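PDB 3U0J: type III effector HopU1 from Pseudomonas syringae pv. tomato, which probably transfers ADP-ribose from NAD+ to arginine side chains of target proteins, as a mono-ADP-ribosyltransferase effector injected into plant cells. Local coordinates for residues A[164-170]-A[198-204]. Sequence-based numbering, arbitrary orientation.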
# COMPACT_ATOMS: atom_id res chain seq x y z
N PHE A 164 7.05 -10.97 -5.81
CA PHE A 164 6.63 -11.95 -4.84
C PHE A 164 5.46 -12.70 -5.43
O PHE A 164 4.60 -12.11 -6.09
CB PHE A 164 6.23 -11.29 -3.51
CG PHE A 164 5.57 -12.23 -2.53
CD1 PHE A 164 6.31 -12.87 -1.56
CD2 PHE A 164 4.21 -12.47 -2.59
CE1 PHE A 164 5.71 -13.73 -0.66
CE2 PHE A 164 3.60 -13.33 -1.69
CZ PHE A 164 4.34 -13.96 -0.73
N ARG A 165 5.47 -14.01 -5.24
CA ARG A 165 4.36 -14.85 -5.60
C ARG A 165 4.14 -15.76 -4.40
O ARG A 165 5.09 -16.14 -3.72
CB ARG A 165 4.65 -15.61 -6.90
CG ARG A 165 5.40 -16.91 -6.73
CD ARG A 165 5.97 -17.40 -8.06
NE ARG A 165 7.32 -16.90 -8.29
CZ ARG A 165 8.42 -17.65 -8.29
NH1 ARG A 165 8.34 -18.97 -8.10
NH2 ARG A 165 9.61 -17.09 -8.49
N GLY A 166 2.89 -16.06 -4.09
CA GLY A 166 2.59 -16.81 -2.89
C GLY A 166 1.40 -16.29 -2.12
O GLY A 166 0.65 -15.45 -2.61
N THR A 167 1.24 -16.77 -0.90
CA THR A 167 0.07 -16.45 -0.10
C THR A 167 0.37 -15.33 0.88
O THR A 167 1.39 -15.34 1.56
CB THR A 167 -0.46 -17.70 0.65
OG1 THR A 167 -0.99 -18.64 -0.30
CG2 THR A 167 -1.55 -17.32 1.63
N VAL A 168 -0.53 -14.35 0.93
CA VAL A 168 -0.46 -13.27 1.89
C VAL A 168 -1.85 -13.13 2.45
O VAL A 168 -2.78 -13.76 1.93
CB VAL A 168 -0.09 -11.96 1.23
CG1 VAL A 168 1.31 -12.02 0.67
CG2 VAL A 168 -1.09 -11.62 0.13
N TYR A 169 -1.98 -12.30 3.49
CA TYR A 169 -3.22 -12.18 4.24
C TYR A 169 -3.57 -10.72 4.48
O TYR A 169 -2.71 -9.85 4.47
CB TYR A 169 -3.10 -12.91 5.58
CG TYR A 169 -2.73 -14.37 5.45
CD1 TYR A 169 -3.71 -15.36 5.32
CD2 TYR A 169 -1.40 -14.77 5.48
CE1 TYR A 169 -3.37 -16.69 5.19
CE2 TYR A 169 -1.04 -16.10 5.36
CZ TYR A 169 -2.03 -17.05 5.21
OH TYR A 169 -1.64 -18.37 5.10
N ARG A 170 -4.87 -10.47 4.71
CA ARG A 170 -5.43 -9.15 4.96
C ARG A 170 -6.49 -9.32 6.01
O ARG A 170 -7.28 -10.26 5.94
CB ARG A 170 -6.17 -8.64 3.73
CG ARG A 170 -5.42 -7.72 2.85
CD ARG A 170 -5.59 -6.28 3.27
NE ARG A 170 -6.78 -5.64 2.71
CZ ARG A 170 -7.09 -4.37 2.95
NH1 ARG A 170 -6.28 -3.63 3.73
NH2 ARG A 170 -8.20 -3.85 2.42
N MET A 198 -3.12 -1.97 -2.44
CA MET A 198 -3.44 -2.97 -1.42
C MET A 198 -2.24 -3.36 -0.58
O MET A 198 -1.12 -3.56 -1.08
CB MET A 198 -4.08 -4.22 -1.99
CG MET A 198 -4.90 -4.95 -0.92
SD MET A 198 -5.51 -6.56 -1.41
CE MET A 198 -6.82 -6.12 -2.52
N SER A 199 -2.48 -3.47 0.72
CA SER A 199 -1.42 -3.78 1.66
C SER A 199 -1.76 -5.10 2.29
O SER A 199 -2.88 -5.31 2.74
CB SER A 199 -1.33 -2.70 2.72
OG SER A 199 -0.41 -3.07 3.73
N THR A 200 -0.79 -6.00 2.34
CA THR A 200 -1.06 -7.35 2.80
C THR A 200 0.11 -7.84 3.64
O THR A 200 1.18 -7.21 3.63
CB THR A 200 -1.27 -8.31 1.60
OG1 THR A 200 -0.01 -8.56 0.95
CG2 THR A 200 -2.27 -7.72 0.59
N THR A 201 -0.06 -8.94 4.35
CA THR A 201 1.05 -9.44 5.16
C THR A 201 1.28 -10.92 4.93
O THR A 201 0.34 -11.67 4.74
CB THR A 201 0.84 -9.17 6.65
OG1 THR A 201 1.96 -9.68 7.38
CG2 THR A 201 -0.38 -9.88 7.12
N ARG A 202 2.54 -11.34 4.94
CA ARG A 202 2.87 -12.76 4.84
C ARG A 202 2.48 -13.56 6.09
O ARG A 202 2.28 -14.78 6.03
CB ARG A 202 4.36 -12.93 4.58
CG ARG A 202 4.74 -12.88 3.13
CD ARG A 202 6.25 -13.03 2.99
NE ARG A 202 6.91 -11.76 3.26
CZ ARG A 202 8.09 -11.42 2.75
NH1 ARG A 202 8.73 -12.26 1.95
NH2 ARG A 202 8.61 -10.22 3.04
N ILE A 203 2.37 -12.88 7.22
CA ILE A 203 2.15 -13.53 8.49
C ILE A 203 0.67 -13.56 8.89
O ILE A 203 0.08 -12.51 9.20
CB ILE A 203 2.96 -12.83 9.59
CG1 ILE A 203 4.38 -12.49 9.09
CG2 ILE A 203 3.00 -13.67 10.85
CD1 ILE A 203 5.09 -11.39 9.92
N LYS A 204 0.09 -14.76 8.90
CA LYS A 204 -1.30 -14.92 9.30
C LYS A 204 -1.64 -14.15 10.56
O LYS A 204 -2.66 -13.47 10.62
CB LYS A 204 -1.65 -16.40 9.47
CG LYS A 204 -2.40 -16.97 8.29
CD LYS A 204 -2.77 -18.44 8.47
CE LYS A 204 -4.14 -18.62 9.11
NZ LYS A 204 -4.59 -20.06 9.12
O HOH W 1 2.69 -16.48 3.69
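Tyr169 and Thr201 form a single antiparallel bridge, a hydrogen-bonded pair, between edge strands of two sheets in the ADP-ribosyltransferase fold. The strand segments 167-170 and 199-201 run at 115° to each other. Tyr169 N donates to Thr201 O at 2.7 Å. Thr201 N returns a straighter bond to Tyr169 O, 2.8 Å long. Arg170 and Ser199-Thr200-Thr201 probably correspond to the Arg and Ser-Thr-Ser elements of the R-S-E signature of arginine-specific family members, the last residue here being threonine. Ser199 OG also makes a weak hydrogen bond to Glu241, consistent with that signature.

Val168 packs its CG2 branch against Thr200, 3.6 Å from CB. Thr200 OG1 lies alongside this methyl and hydrogen-bonds to Ile242 O. A chi1 of -180° turns Thr201 OG1 away from its own N. There it accepts a hydrogen bond from Ile203 N, closing an ST turn, and also hydrogen-bonds to Glu239 O. Lys204 is modelled over one face of the Tyr169 ring, but its CG lies too close, so the detail of this contact is doubtful. Arg202 O meets the same ring at its edge, in plane. Arg170 folds back at chi2 (-89°), and one face of its guanidinium lies against Met198 CG, 4.1 Å from NE. Arg202 places CD 3.8 Å from Phe164 CE1, while its NH2 salt-bridges Asp229. One water donates to both Thr167 O, at 2.7 Å, and Arg202 O, at 2.9 Å.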